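Local coordinates for protein 4-alpha-glucanotransferase (Aquifex aeolicus, PDB 1TZ7) that belongs to the 4-alpha-glucanotransferase (amylomaltase, or disproportionating enzyme) family, enzymes built around a parallel beta/alpha barrel, at residues E282-L294 against P333-F345. Numbering follows the deposited sequence.
Sequences EKEGFRWWIRRVL and PGKTLFKKLLSYF. Unlike the reference sequence in segment 282-294: Leu294 (reference His).
Phe286, at the N-cap of helix 287-297, packs on Leu337 of helix 334-344; the axes of 287-294 and 334-344 come within 10.5 Å at a crossing angle of -44°. CH-pi contacts recur along the interface. Leu337 CA sits over the centre of one face of the Phe286 ring, 3.9 Å from its centroid; Glu282 CA covers the rim of the opposite face, and Pro333 CG abuts the edge. Ile290 CD1 lies over the Tyr344 ring, 4.1 Å from the centroid, while CG2 touches Tyr344 CD2. Val293 places CG1 over the Phe345 ring, 3.5 Å from the centroid, and Leu294 CD1 meets that ring at its edge.

Aliphatic packing fills the middle: Ile290 CG1 rests on Leu341 CD2 (3.8 Å), the two side chains running alongside each other and pointing opposite ways. Inward, Phe350 of strand 350-352 backs both Val293 and Leu341, tying the helix pair to the barrel sheet.

Polar contact is concentrated at Gly285, the positive-phi C-prime residue of the Schellman motif ending helix 278-283. Two kinks in the Lys340 chain, chi2 -134° and chi4 127°, bring NZ to Gly285 O for a 2.8 Å hydrogen bond; NZ lies in the carbonyl plane and meets one of the oxygen's lone pairs. Lys340 CD packs against Ile290 CD1 at 3.6 Å. The chemistry implies a mainly apolar interface in which one lysine fastens the interhelical turn to the neighbouring helix.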
ATOM      1  N   GLU A 282     -18.470 -14.517  -6.925  1.00 29.43           N
ATOM      2  CA  GLU A 282     -19.853 -14.497  -6.483  1.00 32.86           C
ATOM      3  C   GLU A 282     -20.344 -15.917  -6.187  1.00 33.66           C
ATOM      4  O   GLU A 282     -21.143 -16.128  -5.281  1.00 33.44           O
ATOM      5  CB  GLU A 282     -20.739 -13.836  -7.549  1.00 35.74           C
ATOM      6  CG  GLU A 282     -22.076 -13.331  -7.020  1.00 49.45           C
ATOM      7  CD  GLU A 282     -22.709 -12.279  -7.922  1.00 47.53           C
ATOM      8  OE1 GLU A 282     -23.799 -11.786  -7.578  1.00 55.87           O
ATOM      9  OE2 GLU A 282     -22.116 -11.950  -8.974  1.00 56.16           O
ATOM     10  N   LYS A 283     -19.846 -16.884  -6.955  1.00 32.40           N
ATOM     11  CA  LYS A 283     -20.221 -18.287  -6.773  1.00 35.92           C
ATOM     12  C   LYS A 283     -19.709 -18.850  -5.433  1.00 33.98           C
ATOM     13  O   LYS A 283     -20.378 -19.675  -4.805  1.00 32.97           O
ATOM     14  CB  LYS A 283     -19.682 -19.131  -7.928  1.00 38.45           C
ATOM     15  CG  LYS A 283     -20.146 -20.576  -7.910  1.00 49.50           C
ATOM     16  CD  LYS A 283     -19.596 -21.352  -9.107  1.00 58.57           C
ATOM     17  CE  LYS A 283     -19.842 -22.851  -8.961  1.00 64.40           C
ATOM     18  NZ  LYS A 283     -18.859 -23.656  -9.729  1.00 68.70           N
ATOM     19  N   GLU A 284     -18.524 -18.400  -5.007  1.00 26.35           N
ATOM     20  CA  GLU A 284     -17.949 -18.829  -3.723  1.00 30.62           C
ATOM     21  C   GLU A 284     -18.236 -17.812  -2.599  1.00 31.85           C
ATOM     22  O   GLU A 284     -17.526 -17.770  -1.593  1.00 29.84           O
ATOM     23  CB  GLU A 284     -16.420 -19.064  -3.857  1.00 32.28           C
ATOM     24  CG  GLU A 284     -15.633 -17.880  -4.418  1.00 51.44           C
ATOM     25  CD  GLU A 284     -14.371 -17.568  -3.612  1.00 55.40           C
ATOM     26  OE1 GLU A 284     -14.210 -16.403  -3.190  1.00 33.68           O
ATOM     27  OE2 GLU A 284     -13.539 -18.491  -3.407  1.00 34.53           O
ATOM     28  N   GLY A 285     -19.280 -17.001  -2.782  1.00 26.01           N
ATOM     29  CA  GLY A 285     -19.743 -16.089  -1.739  1.00 32.52           C
ATOM     30  C   GLY A 285     -18.723 -15.024  -1.359  1.00 32.35           C
ATOM     31  O   GLY A 285     -18.725 -14.535  -0.230  1.00 26.59           O
ATOM     32  N   PHE A 286     -17.855 -14.670  -2.309  1.00 25.75           N
ATOM     33  CA  PHE A 286     -16.829 -13.635  -2.106  1.00 23.64           C
ATOM     34  C   PHE A 286     -15.912 -13.942  -0.917  1.00 20.03           C
ATOM     35  O   PHE A 286     -15.418 -13.031  -0.269  1.00 23.28           O
ATOM     36  CB  PHE A 286     -17.480 -12.246  -1.911  1.00 22.73           C
ATOM     37  CG  PHE A 286     -18.327 -11.807  -3.063  1.00 27.63           C
ATOM     38  CD1 PHE A 286     -19.715 -11.784  -2.955  1.00 23.69           C
ATOM     39  CD2 PHE A 286     -17.744 -11.415  -4.259  1.00 28.48           C
ATOM     40  CE1 PHE A 286     -20.503 -11.381  -4.023  1.00 37.82           C
ATOM     41  CE2 PHE A 286     -18.528 -11.013  -5.330  1.00 31.66           C
ATOM     42  CZ  PHE A 286     -19.907 -10.994  -5.212  1.00 29.44           C
ATOM     43  N   ARG A 287     -15.680 -15.219  -0.639  1.00 26.57           N
ATOM     44  CA  ARG A 287     -14.981 -15.595   0.595  1.00 30.23           C
ATOM     45  C   ARG A 287     -13.473 -15.299   0.537  1.00 31.67           C
ATOM     46  O   ARG A 287     -12.846 -15.098   1.561  1.00 26.61           O
ATOM     47  CB  ARG A 287     -15.243 -17.066   0.965  1.00 32.45           C
ATOM     48  CG  ARG A 287     -14.696 -18.122  -0.042  1.00 56.59           C
ATOM     49  CD  ARG A 287     -15.056 -19.602   0.335  1.00 70.68           C
ATOM     50  NE  ARG A 287     -16.397 -19.685   0.757  1.00 76.04           N
ATOM     51  CZ  ARG A 287     -17.457 -20.124   0.077  1.00 77.79           C
ATOM     52  NH1 ARG A 287     -17.404 -20.716  -1.124  1.00 78.39           N
ATOM     53  NH2 ARG A 287     -18.597 -20.028   0.689  1.00 74.98           N
ATOM     54  N   TRP A 288     -12.910 -15.255  -0.668  1.00 28.80           N
ATOM     55  CA  TRP A 288     -11.509 -14.858  -0.843  1.00 28.96           C
ATOM     56  C   TRP A 288     -11.325 -13.384  -0.490  1.00 20.69           C
ATOM     57  O   TRP A 288     -10.384 -13.019   0.208  1.00 27.52           O
ATOM     58  CB  TRP A 288     -11.056 -15.112  -2.280  1.00 30.37           C
ATOM     59  CG  TRP A 288      -9.616 -14.796  -2.521  1.00 29.57           C
ATOM     60  CD1 TRP A 288      -8.541 -15.560  -2.178  1.00 41.88           C
ATOM     61  CD2 TRP A 288      -9.088 -13.632  -3.168  1.00 29.11           C
ATOM     62  NE1 TRP A 288      -7.375 -14.944  -2.569  1.00 34.85           N
ATOM     63  CE2 TRP A 288      -7.683 -13.757  -3.179  1.00 31.53           C
ATOM     64  CE3 TRP A 288      -9.661 -12.488  -3.741  1.00 29.72           C
ATOM     65  CZ2 TRP A 288      -6.845 -12.787  -3.741  1.00 30.27           C
ATOM     66  CZ3 TRP A 288      -8.825 -11.527  -4.297  1.00 31.06           C
ATOM     67  CH2 TRP A 288      -7.434 -11.687  -4.293  1.00 32.54           C
ATOM     68  N   TRP A 289     -12.237 -12.544  -0.967  1.00 24.79           N
ATOM     69  CA  TRP A 289     -12.196 -11.120  -0.656  1.00 26.22           C
ATOM     70  C   TRP A 289     -12.452 -10.870   0.831  1.00 28.74           C
ATOM     71  O   TRP A 289     -11.836 -10.000   1.434  1.00 28.21           O
ATOM     72  CB  TRP A 289     -13.213 -10.350  -1.512  1.00 30.99           C
ATOM     73  CG  TRP A 289     -12.611  -9.801  -2.756  1.00 30.22           C
ATOM     74  CD1 TRP A 289     -12.771 -10.276  -4.027  1.00 32.35           C
ATOM     75  CD2 TRP A 289     -11.728  -8.681  -2.855  1.00 27.80           C
ATOM     76  NE1 TRP A 289     -12.047  -9.512  -4.912  1.00 37.24           N
ATOM     77  CE2 TRP A 289     -11.398  -8.525  -4.217  1.00 36.25           C
ATOM     78  CE3 TRP A 289     -11.184  -7.781  -1.929  1.00 38.60           C
ATOM     79  CZ2 TRP A 289     -10.550  -7.514  -4.670  1.00 30.84           C
ATOM     80  CZ3 TRP A 289     -10.341  -6.776  -2.385  1.00 42.37           C
ATOM     81  CH2 TRP A 289     -10.036  -6.652  -3.738  1.00 33.38           C
ATOM     82  N   ILE A 290     -13.358 -11.642   1.410  1.00 25.13           N
ATOM     83  CA  ILE A 290     -13.613 -11.571   2.843  1.00 27.52           C
ATOM     84  C   ILE A 290     -12.348 -11.916   3.635  1.00 25.04           C
ATOM     85  O   ILE A 290     -12.018 -11.246   4.603  1.00 27.85           O
ATOM     86  CB  ILE A 290     -14.763 -12.523   3.228  1.00 27.71           C
ATOM     87  CG1 ILE A 290     -16.097 -11.941   2.760  1.00 29.06           C
ATOM     88  CG2 ILE A 290     -14.782 -12.765   4.756  1.00 25.68           C
ATOM     89  CD1 ILE A 290     -17.211 -12.954   2.684  1.00 25.90           C
ATOM     90  N   ARG A 291     -11.647 -12.966   3.212  1.00 26.10           N
ATOM     91  CA  ARG A 291     -10.404 -13.369   3.871  1.00 28.64           C
ATOM     92  C   ARG A 291      -9.320 -12.290   3.735  1.00 24.84           C
ATOM     93  O   ARG A 291      -8.542 -12.071   4.657  1.00 25.93           O
ATOM     94  CB  ARG A 291      -9.900 -14.706   3.308  1.00 25.83           C
ATOM     95  CG  ARG A 291     -10.631 -15.933   3.880  1.00 48.63           C
ATOM     96  CD  ARG A 291      -9.802 -17.210   3.871  1.00 69.15           C
ATOM     97  NE  ARG A 291      -9.307 -17.537   2.531  1.00 84.37           N
ATOM     98  CZ  ARG A 291     -10.032 -18.137   1.581  1.00 84.55           C
ATOM     99  NH1 ARG A 291      -9.490 -18.387   0.396  1.00 68.73           N
ATOM    100  NH2 ARG A 291     -11.295 -18.488   1.815  1.00 81.44           N
ATOM    101  N   ARG A 292      -9.284 -11.618   2.579  1.00 26.08           N
ATOM    102  CA  ARG A 292      -8.354 -10.496   2.363  1.00 28.89           C
ATOM    103  C   ARG A 292      -8.598  -9.388   3.375  1.00 33.62           C
ATOM    104  O   ARG A 292      -7.659  -8.822   3.928  1.00 28.43           O
ATOM    105  CB  ARG A 292      -8.525  -9.917   0.956  1.00 32.14           C
ATOM    106  CG  ARG A 292      -7.694 -10.564  -0.088  1.00 43.16           C
ATOM    107  CD  ARG A 292      -7.543  -9.721  -1.347  1.00 41.76           C
ATOM    108  NE  ARG A 292      -6.547  -8.661  -1.186  1.00 35.25           N
ATOM    109  CZ  ARG A 292      -6.337  -7.691  -2.070  1.00 33.41           C
ATOM    110  NH1 ARG A 292      -5.405  -6.777  -1.842  1.00 33.30           N
ATOM    111  NH2 ARG A 292      -7.059  -7.633  -3.190  1.00 35.68           N
ATOM    112  N   VAL A 293      -9.866  -9.070   3.599  1.00 29.57           N
ATOM    113  CA  VAL A 293     -10.237  -7.970   4.476  1.00 28.73           C
ATOM    114  C   VAL A 293      -9.949  -8.335   5.922  1.00 24.41           C
ATOM    115  O   VAL A 293      -9.334  -7.566   6.645  1.00 28.33           O
ATOM    116  CB  VAL A 293     -11.730  -7.589   4.302  1.00 30.15           C
ATOM    117  CG1 VAL A 293     -12.176  -6.601   5.384  1.00 33.29           C
ATOM    118  CG2 VAL A 293     -11.964  -7.002   2.920  1.00 33.49           C
ATOM    119  N   LEU A 294     -10.387  -9.525   6.334  1.00 24.87           N
ATOM    120  CA  LEU A 294     -10.120 -10.028   7.690  1.00 28.51           C
ATOM    121  C   LEU A 294      -8.610 -10.002   7.990  1.00 28.32           C
ATOM    122  O   LEU A 294      -8.187  -9.529   9.041  1.00 28.60           O
ATOM    123  CB  LEU A 294     -10.670 -11.466   7.851  1.00 31.78           C
ATOM    124  CG  LEU A 294     -11.269 -11.856   9.213  1.00 36.96           C
ATOM    125  CD1 LEU A 294     -12.537 -11.104   9.482  1.00 49.23           C
ATOM    126  CD2 LEU A 294     -11.527 -13.352   9.264  1.00 55.50           C
ATOM    127  N   PRO A 333     -19.451  -7.189  -9.907  1.00 31.27           N
ATOM    128  CA  PRO A 333     -20.597  -7.233  -8.992  1.00 28.42           C
ATOM    129  C   PRO A 333     -20.337  -6.480  -7.677  1.00 30.70           C
ATOM    130  O   PRO A 333     -20.386  -7.076  -6.608  1.00 29.59           O
ATOM    131  CB  PRO A 333     -20.761  -8.727  -8.731  1.00 30.26           C
ATOM    132  CG  PRO A 333     -19.352  -9.271  -8.787  1.00 34.81           C
ATOM    133  CD  PRO A 333     -18.569  -8.358  -9.736  1.00 33.30           C
ATOM    134  N   GLY A 334     -20.070  -5.182  -7.774  1.00 22.42           N
ATOM    135  CA  GLY A 334     -19.678  -4.387  -6.628  1.00 25.98           C
ATOM    136  C   GLY A 334     -20.780  -4.276  -5.592  1.00 24.60           C
ATOM    137  O   GLY A 334     -20.517  -4.331  -4.391  1.00 24.25           O
ATOM    138  N   LYS A 335     -22.016  -4.119  -6.056  1.00 22.27           N
ATOM    139  CA  LYS A 335     -23.163  -4.000  -5.157  1.00 28.87           C
ATOM    140  C   LYS A 335     -23.302  -5.249  -4.276  1.00 31.20           C
ATOM    141  O   LYS A 335     -23.503  -5.148  -3.071  1.00 27.78           O
ATOM    142  CB  LYS A 335     -24.454  -3.773  -5.955  1.00 30.82           C
ATOM    143  CG  LYS A 335     -24.794  -2.286  -6.194  1.00 45.76           C
ATOM    144  CD  LYS A 335     -24.597  -1.880  -7.659  1.00 75.79           C
ATOM    145  CE  LYS A 335     -25.831  -2.182  -8.496  1.00 67.21           C
ATOM    146  NZ  LYS A 335     -26.853  -1.106  -8.381  1.00 65.07           N
ATOM    147  N   THR A 336     -23.186  -6.422  -4.890  1.00 26.56           N
ATOM    148  CA  THR A 336     -23.306  -7.687  -4.160  1.00 28.30           C
ATOM    149  C   THR A 336     -22.114  -7.912  -3.234  1.00 27.71           C
ATOM    150  O   THR A 336     -22.271  -8.403  -2.121  1.00 29.51           O
ATOM    151  CB  THR A 336     -23.445  -8.882  -5.146  1.00 31.69           C
ATOM    152  OG1 THR A 336     -23.110  -8.471  -6.472  1.00 47.20           O
ATOM    153  CG2 THR A 336     -24.882  -9.322  -5.260  1.00 42.45           C
ATOM    154  N   LEU A 337     -20.923  -7.547  -3.702  1.00 25.04           N
ATOM    155  CA  LEU A 337     -19.700  -7.745  -2.929  1.00 25.44           C
ATOM    156  C   LEU A 337     -19.712  -6.916  -1.660  1.00 28.70           C
ATOM    157  O   LEU A 337     -19.389  -7.407  -0.586  1.00 26.75           O
ATOM    158  CB  LEU A 337     -18.468  -7.374  -3.766  1.00 30.73           C
ATOM    159  CG  LEU A 337     -17.158  -7.204  -2.981  1.00 25.82           C
ATOM    160  CD1 LEU A 337     -16.730  -8.516  -2.373  1.00 29.30           C
ATOM    161  CD2 LEU A 337     -16.061  -6.644  -3.871  1.00 29.56           C
ATOM    162  N   PHE A 338     -20.068  -5.651  -1.783  1.00 22.87           N
ATOM    163  CA  PHE A 338     -19.939  -4.743  -0.665  1.00 25.12           C
ATOM    164  C   PHE A 338     -21.101  -4.892   0.323  1.00 21.64           C
ATOM    165  O   PHE A 338     -20.947  -4.606   1.498  1.00 28.31           O
ATOM    166  CB  PHE A 338     -19.796  -3.303  -1.148  1.00 25.77           C
ATOM    167  CG  PHE A 338     -18.388  -2.938  -1.519  1.00 31.59           C
ATOM    168  CD1 PHE A 338     -18.007  -2.840  -2.847  1.00 31.88           C
ATOM    169  CD2 PHE A 338     -17.436  -2.714  -0.539  1.00 28.46           C
ATOM    170  CE1 PHE A 338     -16.706  -2.515  -3.183  1.00 32.63           C
ATOM    171  CE2 PHE A 338     -16.141  -2.392  -0.873  1.00 36.55           C
ATOM    172  CZ  PHE A 338     -15.776  -2.293  -2.194  1.00 34.93           C
ATOM    173  N   LYS A 339     -22.251  -5.361  -0.160  1.00 26.13           N
ATOM    174  CA  LYS A 339     -23.363  -5.718   0.732  1.00 27.74           C
ATOM    175  C   LYS A 339     -22.924  -6.809   1.708  1.00 30.59           C
ATOM    176  O   LYS A 339     -23.222  -6.745   2.904  1.00 26.01           O
ATOM    177  CB  LYS A 339     -24.576  -6.195  -0.071  1.00 29.02           C
ATOM    178  CG  LYS A 339     -25.832  -6.462   0.795  1.00 34.81           C
ATOM    179  CD  LYS A 339     -27.098  -6.580  -0.053  1.00 51.67           C
ATOM    180  CE  LYS A 339     -28.374  -6.490   0.804  1.00 60.52           C
ATOM    181  NZ  LYS A 339     -28.124  -6.783   2.237  1.00 63.22           N
ATOM    182  N   LYS A 340     -22.207  -7.802   1.194  1.00 25.53           N
ATOM    183  CA  LYS A 340     -21.699  -8.884   2.028  1.00 34.53           C
ATOM    184  C   LYS A 340     -20.542  -8.418   2.911  1.00 26.10           C
ATOM    185  O   LYS A 340     -20.478  -8.769   4.080  1.00 25.33           O
ATOM    186  CB  LYS A 340     -21.253 -10.067   1.169  1.00 28.97           C
ATOM    187  CG  LYS A 340     -21.739 -11.409   1.679  1.00 47.30           C
ATOM    188  CD  LYS A 340     -20.638 -12.431   1.687  1.00 39.52           C
ATOM    189  CE  LYS A 340     -21.070 -13.707   2.385  1.00 30.01           C
ATOM    190  NZ  LYS A 340     -20.850 -14.904   1.546  1.00 28.19           N
ATOM    191  N   LEU A 341     -19.632  -7.621   2.344  1.00 27.31           N
ATOM    192  CA  LEU A 341     -18.468  -7.130   3.101  1.00 27.93           C
ATOM    193  C   LEU A 341     -18.898  -6.238   4.272  1.00 31.01           C
ATOM    194  O   LEU A 341     -18.322  -6.310   5.350  1.00 28.67           O
ATOM    195  CB  LEU A 341     -17.495  -6.358   2.186  1.00 24.09           C
ATOM    196  CG  LEU A 341     -16.606  -7.197   1.248  1.00 27.68           C
ATOM    197  CD1 LEU A 341     -15.698  -6.290   0.430  1.00 28.84           C
ATOM    198  CD2 LEU A 341     -15.778  -8.216   2.028  1.00 33.17           C
ATOM    199  N   LEU A 342     -19.911  -5.405   4.053  1.00 24.26           N
ATOM    200  CA  LEU A 342     -20.379  -4.486   5.097  1.00 26.68           C
ATOM    201  C   LEU A 342     -21.263  -5.213   6.128  1.00 26.60           C
ATOM    202  O   LEU A 342     -21.491  -4.709   7.212  1.00 25.97           O
ATOM    203  CB  LEU A 342     -21.144  -3.284   4.484  1.00 28.67           C
ATOM    204  CG  LEU A 342     -20.329  -1.982   4.205  1.00 39.17           C
ATOM    205  CD1 LEU A 342     -19.340  -1.660   5.329  1.00 43.92           C
ATOM    206  CD2 LEU A 342     -19.616  -2.061   2.899  1.00 36.68           C
ATOM    207  N   SER A 343     -21.755  -6.396   5.771  1.00 25.03           N
ATOM    208  CA  SER A 343     -22.450  -7.250   6.727  1.00 24.58           C
ATOM    209  C   SER A 343     -21.448  -7.942   7.647  1.00 24.86           C
ATOM    210  O   SER A 343     -21.679  -8.071   8.854  1.00 24.78           O
ATOM    211  CB  SER A 343     -23.294  -8.293   6.007  1.00 25.27           C
ATOM    212  OG  SER A 343     -24.376  -7.698   5.337  1.00 25.62           O
ATOM    213  N   TYR A 344     -20.337  -8.380   7.066  1.00 25.17           N
ATOM    214  CA  TYR A 344     -19.261  -9.023   7.820  1.00 23.70           C
ATOM    215  C   TYR A 344     -18.467  -7.995   8.622  1.00 29.39           C
ATOM    216  O   TYR A 344     -17.974  -8.295   9.720  1.00 24.82           O
ATOM    217  CB  TYR A 344     -18.312  -9.760   6.864  1.00 22.48           C
ATOM    218  CG  TYR A 344     -18.712 -11.183   6.569  1.00 22.48           C
ATOM    219  CD1 TYR A 344     -20.002 -11.491   6.152  1.00 24.45           C
ATOM    220  CD2 TYR A 344     -17.800 -12.221   6.702  1.00 24.72           C
ATOM    221  CE1 TYR A 344     -20.371 -12.790   5.880  1.00 26.97           C
ATOM    222  CE2 TYR A 344     -18.158 -13.529   6.431  1.00 19.15           C
ATOM    223  CZ  TYR A 344     -19.436 -13.811   6.021  1.00 19.54           C
ATOM    224  OH  TYR A 344     -19.792 -15.106   5.758  1.00 19.14           O
ATOM    225  N   PHE A 345     -18.343  -6.785   8.068  1.00 24.17           N
ATOM    226  CA  PHE A 345     -17.528  -5.719   8.671  1.00 24.87           C
ATOM    227  C   PHE A 345     -18.336  -4.417   8.770  1.00 27.81           C
ATOM    228  O   PHE A 345     -18.025  -3.431   8.090  1.00 26.69           O
ATOM    229  CB  PHE A 345     -16.268  -5.487   7.837  1.00 27.19           C
ATOM    230  CG  PHE A 345     -15.481  -6.732   7.588  1.00 34.94           C
ATOM    231  CD1 PHE A 345     -15.553  -7.388   6.366  1.00 27.40           C
ATOM    232  CD2 PHE A 345     -14.681  -7.265   8.584  1.00 23.55           C
ATOM    233  CE1 PHE A 345     -14.830  -8.559   6.145  1.00 31.32           C
ATOM    234  CE2 PHE A 345     -13.959  -8.427   8.368  1.00 27.54           C
ATOM    235  CZ  PHE A 345     -14.034  -9.077   7.152  1.00 27.78           C
TER